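Local coordinates for protein serpin 2 (Anopheles gambiae, PDB 3PZF) that inhibits clip-domain serine proteases of the mosquito melanization cascade by forming a covalent complex, so restraining phenoloxidase activation in the hemolymph, at residues 189-194 with 236-241; 217-222 with 280-285. All coordinates share one frame; numbering follows the deposited sequence.

Contact 1 (189-194 with 236-241)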
# COMPACT_ATOMS: atom_id res chain seq x y z
N TRP A 189 1.64 16.99 -7.73
CA TRP A 189 2.72 16.71 -8.67
C TRP A 189 3.70 17.88 -8.69
O TRP A 189 3.29 19.04 -8.69
CB TRP A 189 2.17 16.60 -10.10
CG TRP A 189 1.20 15.50 -10.36
CD1 TRP A 189 -0.05 15.64 -10.95
CD2 TRP A 189 1.37 14.10 -10.12
NE1 TRP A 189 -0.66 14.41 -11.06
CE2 TRP A 189 0.19 13.45 -10.57
CE3 TRP A 189 2.40 13.33 -9.57
CZ2 TRP A 189 0.01 12.06 -10.46
CZ3 TRP A 189 2.22 11.95 -9.47
CH2 TRP A 189 1.04 11.33 -9.91
N THR A 190 4.99 17.58 -8.76
CA THR A 190 5.97 18.62 -9.04
C THR A 190 5.66 19.23 -10.42
O THR A 190 5.80 20.43 -10.64
CB THR A 190 7.37 18.02 -9.04
OG1 THR A 190 7.60 17.37 -7.78
CG2 THR A 190 8.42 19.12 -9.28
N TYR A 191 5.18 18.40 -11.34
CA TYR A 191 4.90 18.86 -12.71
C TYR A 191 3.43 18.56 -13.03
O TYR A 191 3.09 17.48 -13.48
CB TYR A 191 5.82 18.15 -13.71
CG TYR A 191 7.28 18.42 -13.41
CD1 TYR A 191 7.82 19.69 -13.61
CD2 TYR A 191 8.10 17.43 -12.88
CE1 TYR A 191 9.14 19.96 -13.32
CE2 TYR A 191 9.44 17.70 -12.58
CZ TYR A 191 9.94 18.97 -12.81
OH TYR A 191 11.25 19.24 -12.51
N PRO A 192 2.55 19.51 -12.76
CA PRO A 192 1.12 19.19 -12.94
C PRO A 192 0.76 19.15 -14.43
O PRO A 192 1.43 19.83 -15.23
CB PRO A 192 0.40 20.37 -12.27
CG PRO A 192 1.41 21.49 -12.26
CD PRO A 192 2.76 20.82 -12.11
N PHE A 193 -0.26 18.38 -14.78
CA PHE A 193 -0.78 18.39 -16.16
C PHE A 193 -1.63 19.60 -16.46
O PHE A 193 -2.37 20.08 -15.59
CB PHE A 193 -1.65 17.15 -16.37
CG PHE A 193 -0.88 15.86 -16.28
CD1 PHE A 193 -0.50 15.20 -17.45
CD2 PHE A 193 -0.53 15.32 -15.06
CE1 PHE A 193 0.18 14.01 -17.39
CE2 PHE A 193 0.16 14.12 -14.99
CZ PHE A 193 0.55 13.47 -16.17
N PRO A 194 -1.58 20.09 -17.71
CA PRO A 194 -2.56 21.09 -18.12
C PRO A 194 -3.97 20.52 -17.94
O PRO A 194 -4.17 19.32 -18.13
CB PRO A 194 -2.27 21.30 -19.61
CG PRO A 194 -0.92 20.75 -19.84
CD PRO A 194 -0.69 19.68 -18.82
N ARG A 236 8.40 7.85 -14.00
CA ARG A 236 8.36 8.41 -12.65
C ARG A 236 7.77 9.82 -12.68
O ARG A 236 8.32 10.68 -13.37
CB ARG A 236 9.81 8.49 -12.09
CG ARG A 236 9.93 9.26 -10.76
CD ARG A 236 11.45 9.40 -10.40
NE ARG A 236 11.70 10.18 -9.19
CZ ARG A 236 11.90 11.49 -9.18
NH1 ARG A 236 11.88 12.18 -10.31
NH2 ARG A 236 12.17 12.11 -8.02
N LEU A 237 6.69 10.04 -11.93
CA LEU A 237 6.15 11.38 -11.69
C LEU A 237 6.31 11.72 -10.21
O LEU A 237 5.65 11.11 -9.36
CB LEU A 237 4.65 11.47 -12.04
CG LEU A 237 4.31 11.12 -13.49
CD1 LEU A 237 2.78 11.41 -13.71
CD2 LEU A 237 5.21 11.89 -14.49
N PRO A 238 7.19 12.67 -9.91
CA PRO A 238 7.46 13.06 -8.52
C PRO A 238 6.36 13.93 -7.93
O PRO A 238 5.72 14.69 -8.65
CB PRO A 238 8.74 13.89 -8.65
CG PRO A 238 8.68 14.45 -10.05
CD PRO A 238 8.11 13.33 -10.85
N TYR A 239 6.16 13.84 -6.61
CA TYR A 239 5.33 14.79 -5.89
C TYR A 239 6.19 15.86 -5.21
O TYR A 239 7.35 15.60 -4.88
CB TYR A 239 4.52 14.07 -4.80
CG TYR A 239 3.48 13.10 -5.29
CD1 TYR A 239 2.20 13.54 -5.66
CD2 TYR A 239 3.75 11.74 -5.34
CE1 TYR A 239 1.23 12.63 -6.08
CE2 TYR A 239 2.77 10.83 -5.76
CZ TYR A 239 1.53 11.29 -6.12
OH TYR A 239 0.56 10.39 -6.54
N ARG A 240 5.63 17.03 -4.94
CA ARG A 240 6.35 18.06 -4.20
C ARG A 240 6.67 17.57 -2.80
O ARG A 240 5.89 16.83 -2.20
CB ARG A 240 5.52 19.35 -4.11
CG ARG A 240 5.19 19.94 -5.48
CD ARG A 240 4.67 21.36 -5.40
NE ARG A 240 4.35 21.83 -6.75
CZ ARG A 240 5.23 22.35 -7.60
NH1 ARG A 240 6.50 22.50 -7.24
NH2 ARG A 240 4.83 22.73 -8.81
N GLY A 241 7.83 17.96 -2.29
CA GLY A 241 8.24 17.57 -0.95
C GLY A 241 9.60 16.88 -0.90
O GLY A 241 10.11 16.59 0.18
O HOH W 1 5.45 15.50 -11.37
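Trp189 holds its indole between Tyr239 and Leu237. Its six-membered ring makes an offset stack with the phenol of Tyr239, the centroids 4.5 Å apart and the planes inclined by only 14°. On the opposite face Leu237 CD1 gives a CH-pi contact, 4.2 Å from the centroid of that ring, while Pro238 O meets the rim in plane. The torsion of Trp189 (CG anti to the carbonyl carbon, chi1 -63°) lays the indole alongside Tyr239, both side chains pointing the same way. The indole NE1 bonds Asn342 O and Tyr239 OH bonds Ser346 OG of the hinge region, which places this stack in the serpin breach, the top of the central sheet where the reactive loop begins to insert. Next, Thr190 N donates to Pro238 O (3.0 Å) in a nearly straight bond, from a position tilted 32° out of the carbonyl plane. The same oxygen takes a weak bond from Thr190 OG1 (3.4 Å) and one from a water, which in turn accepts from Tyr191 N at 2.9 Å. Thr190 O sits over a face of the Arg240 guanidinium, 3.1 Å from NH2 but badly angled for a hydrogen bond; the salt bridge of Arg240 goes to Glu353. The Tyr191 ring reaches Pro238 CG obliquely, CD2 at 4.2 Å. Phe193, crossing Leu237 at about a right angle, receives Leu237 CD1 at its ring edge, 3.9 Å from CZ.

Contact 2 (217-222 with 280-285)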
# COMPACT_ATOMS: atom_id res chain seq x y z
N GLU A 217 -2.67 14.91 -20.29
CA GLU A 217 -1.49 14.80 -21.18
C GLU A 217 -0.56 15.95 -20.90
O GLU A 217 -1.02 17.08 -20.73
CB GLU A 217 -1.94 14.90 -22.65
CG GLU A 217 -2.97 13.86 -23.03
CD GLU A 217 -3.51 14.07 -24.44
OE1 GLU A 217 -2.71 14.31 -25.38
OE2 GLU A 217 -4.75 14.02 -24.59
N GLN A 218 0.74 15.68 -20.83
CA GLN A 218 1.72 16.76 -20.85
C GLN A 218 3.02 16.34 -21.49
O GLN A 218 3.28 15.15 -21.65
CB GLN A 218 2.03 17.23 -19.43
CG GLN A 218 2.86 16.25 -18.61
CD GLN A 218 3.22 16.88 -17.28
OE1 GLN A 218 4.00 17.81 -17.25
NE2 GLN A 218 2.58 16.45 -16.21
N ASN A 219 3.85 17.34 -21.83
CA ASN A 219 5.25 17.13 -22.18
C ASN A 219 6.10 17.53 -20.99
O ASN A 219 5.92 18.62 -20.44
CB ASN A 219 5.65 18.05 -23.33
CG ASN A 219 4.93 17.73 -24.60
OD1 ASN A 219 5.07 16.62 -25.11
ND2 ASN A 219 4.15 18.69 -25.12
N GLY A 220 7.04 16.69 -20.61
CA GLY A 220 7.96 17.08 -19.55
C GLY A 220 9.24 16.29 -19.55
O GLY A 220 9.46 15.42 -20.39
N GLN A 221 10.10 16.62 -18.60
CA GLN A 221 11.35 15.90 -18.38
C GLN A 221 11.13 14.96 -17.22
O GLN A 221 10.91 15.41 -16.09
CB GLN A 221 12.45 16.89 -18.04
CG GLN A 221 12.65 17.99 -19.10
CD GLN A 221 13.48 17.53 -20.30
OE1 GLN A 221 13.84 18.35 -21.16
NE2 GLN A 221 13.80 16.24 -20.36
N PHE A 222 11.16 13.66 -17.48
CA PHE A 222 10.90 12.67 -16.43
C PHE A 222 11.85 11.48 -16.55
O PHE A 222 12.24 11.10 -17.64
CB PHE A 222 9.48 12.10 -16.54
CG PHE A 222 8.39 13.16 -16.55
CD1 PHE A 222 7.99 13.76 -15.35
CD2 PHE A 222 7.76 13.52 -17.73
CE1 PHE A 222 6.98 14.73 -15.35
CE2 PHE A 222 6.77 14.49 -17.74
CZ PHE A 222 6.37 15.09 -16.55
N GLU A 280 12.95 13.59 -22.35
CA GLU A 280 11.74 14.31 -22.73
C GLU A 280 10.67 13.26 -22.99
O GLU A 280 10.91 12.34 -23.76
CB GLU A 280 12.00 15.12 -24.00
CG GLU A 280 12.41 16.55 -23.73
CD GLU A 280 11.24 17.39 -23.24
OE1 GLU A 280 10.10 17.15 -23.71
OE2 GLU A 280 11.45 18.27 -22.38
N VAL A 281 9.51 13.37 -22.35
CA VAL A 281 8.48 12.35 -22.52
C VAL A 281 7.14 13.02 -22.68
O VAL A 281 6.83 13.97 -21.96
CB VAL A 281 8.37 11.41 -21.31
CG1 VAL A 281 7.42 10.21 -21.61
CG2 VAL A 281 9.75 10.93 -20.87
N ASN A 282 6.34 12.54 -23.63
CA ASN A 282 4.94 12.94 -23.70
C ASN A 282 4.11 11.89 -22.98
O ASN A 282 4.10 10.73 -23.38
CB ASN A 282 4.44 13.09 -25.13
CG ASN A 282 3.02 13.64 -25.18
OD1 ASN A 282 2.06 12.90 -24.98
ND2 ASN A 282 2.89 14.94 -25.39
N VAL A 283 3.47 12.31 -21.88
CA VAL A 283 2.80 11.41 -20.96
C VAL A 283 1.31 11.58 -21.09
O VAL A 283 0.81 12.70 -20.96
CB VAL A 283 3.16 11.76 -19.49
CG1 VAL A 283 2.34 10.91 -18.50
CG2 VAL A 283 4.66 11.59 -19.24
N THR A 284 0.62 10.47 -21.37
CA THR A 284 -0.85 10.42 -21.33
C THR A 284 -1.26 9.38 -20.29
O THR A 284 -0.83 8.22 -20.38
CB THR A 284 -1.44 9.98 -22.70
OG1 THR A 284 -1.05 10.91 -23.71
CG2 THR A 284 -3.00 9.95 -22.64
N LEU A 285 -2.08 9.80 -19.32
CA LEU A 285 -2.54 8.93 -18.23
C LEU A 285 -4.03 9.10 -18.06
O LEU A 285 -4.55 10.22 -18.19
CB LEU A 285 -1.91 9.30 -16.90
CG LEU A 285 -0.41 8.96 -16.76
CD1 LEU A 285 0.06 9.57 -15.46
CD2 LEU A 285 -0.24 7.45 -16.72
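Asn282 ND2 donates to Asn219 OD1 at 2.8 Å, a side-chain bridge laid across the non-hydrogen-bonded pair Asn219-Asn282 of two antiparallel strands. The acceptor lies near the amide plane of Asn282, whereas the donor stands 50° out of the carbonyl plane of Asn219, away from a lone-pair direction; the two amide planes are 65° apart. Asn282 reaches this place with CG anti to the backbone N (chi1 -174°). It is a predicted glycosylation site, but carries no glycan here. On the same face, Glu217 runs beside Thr284, CG being 3.6 Å from OG1, and sends its carboxylate on to Lys201 and Asn199. The hydrogen-bonded pairs alternate with these: Gln218 with Val283 lies between them, and Gly220 with Val281 comes just past Asn219 and Asn282; each is joined by two backbone bonds. Val283 N lies 2.9 Å from Gln218 O and Val281 N 2.8 Å from Gly220 O.

The other face is mostly apolar, with Gln218 as its polar member: its OE1 lies in plane at the edge of the Phe222 ring and its NE2 bonds Tyr191 O. Val283 CG2 packs obliquely on the Phe222 ring, 3.9 Å from CE2, and Val281 CB comes to the ring edge, 4.2 Å from CD2. The ring folds back over Gly220, CE2 being 3.4 Å from its CA. Leu235 and Leu237 of strand 232-238 continue this hydrophobic layer. Backbone bonds from Glu280, Asn282 and Thr284 add strand 366-369, parallel to 277-295, as in the small C sheet of the serpin fold, where this edge strand follows the reactive loop.

The centres of contacts 1 and 2 lie 11 Å apart, on the same side of the molecule's centre. Their segments alternate along the chain, 189-194, 217-222, 236-241, 280-285, so neither contact is closed before the other begins. Strands 211-227 and 232-238, consecutive and antiparallel, connect them directly. Two touches support this: Gln218 NE2 probably hydrogen-bonds Tyr191 O (3.0 Å), and Leu237 CD2 packs against Phe222 CE1 (3.5 Å). Contact 1 adjoins the hinge at the start of the reactive loop, whereas contact 2 borders strand 366-369 beyond its end. The contacts thus lie next to opposite ends of this loop, whose reactive bond is inferred to be Lys359-Phe360, and the shared strands link the two places.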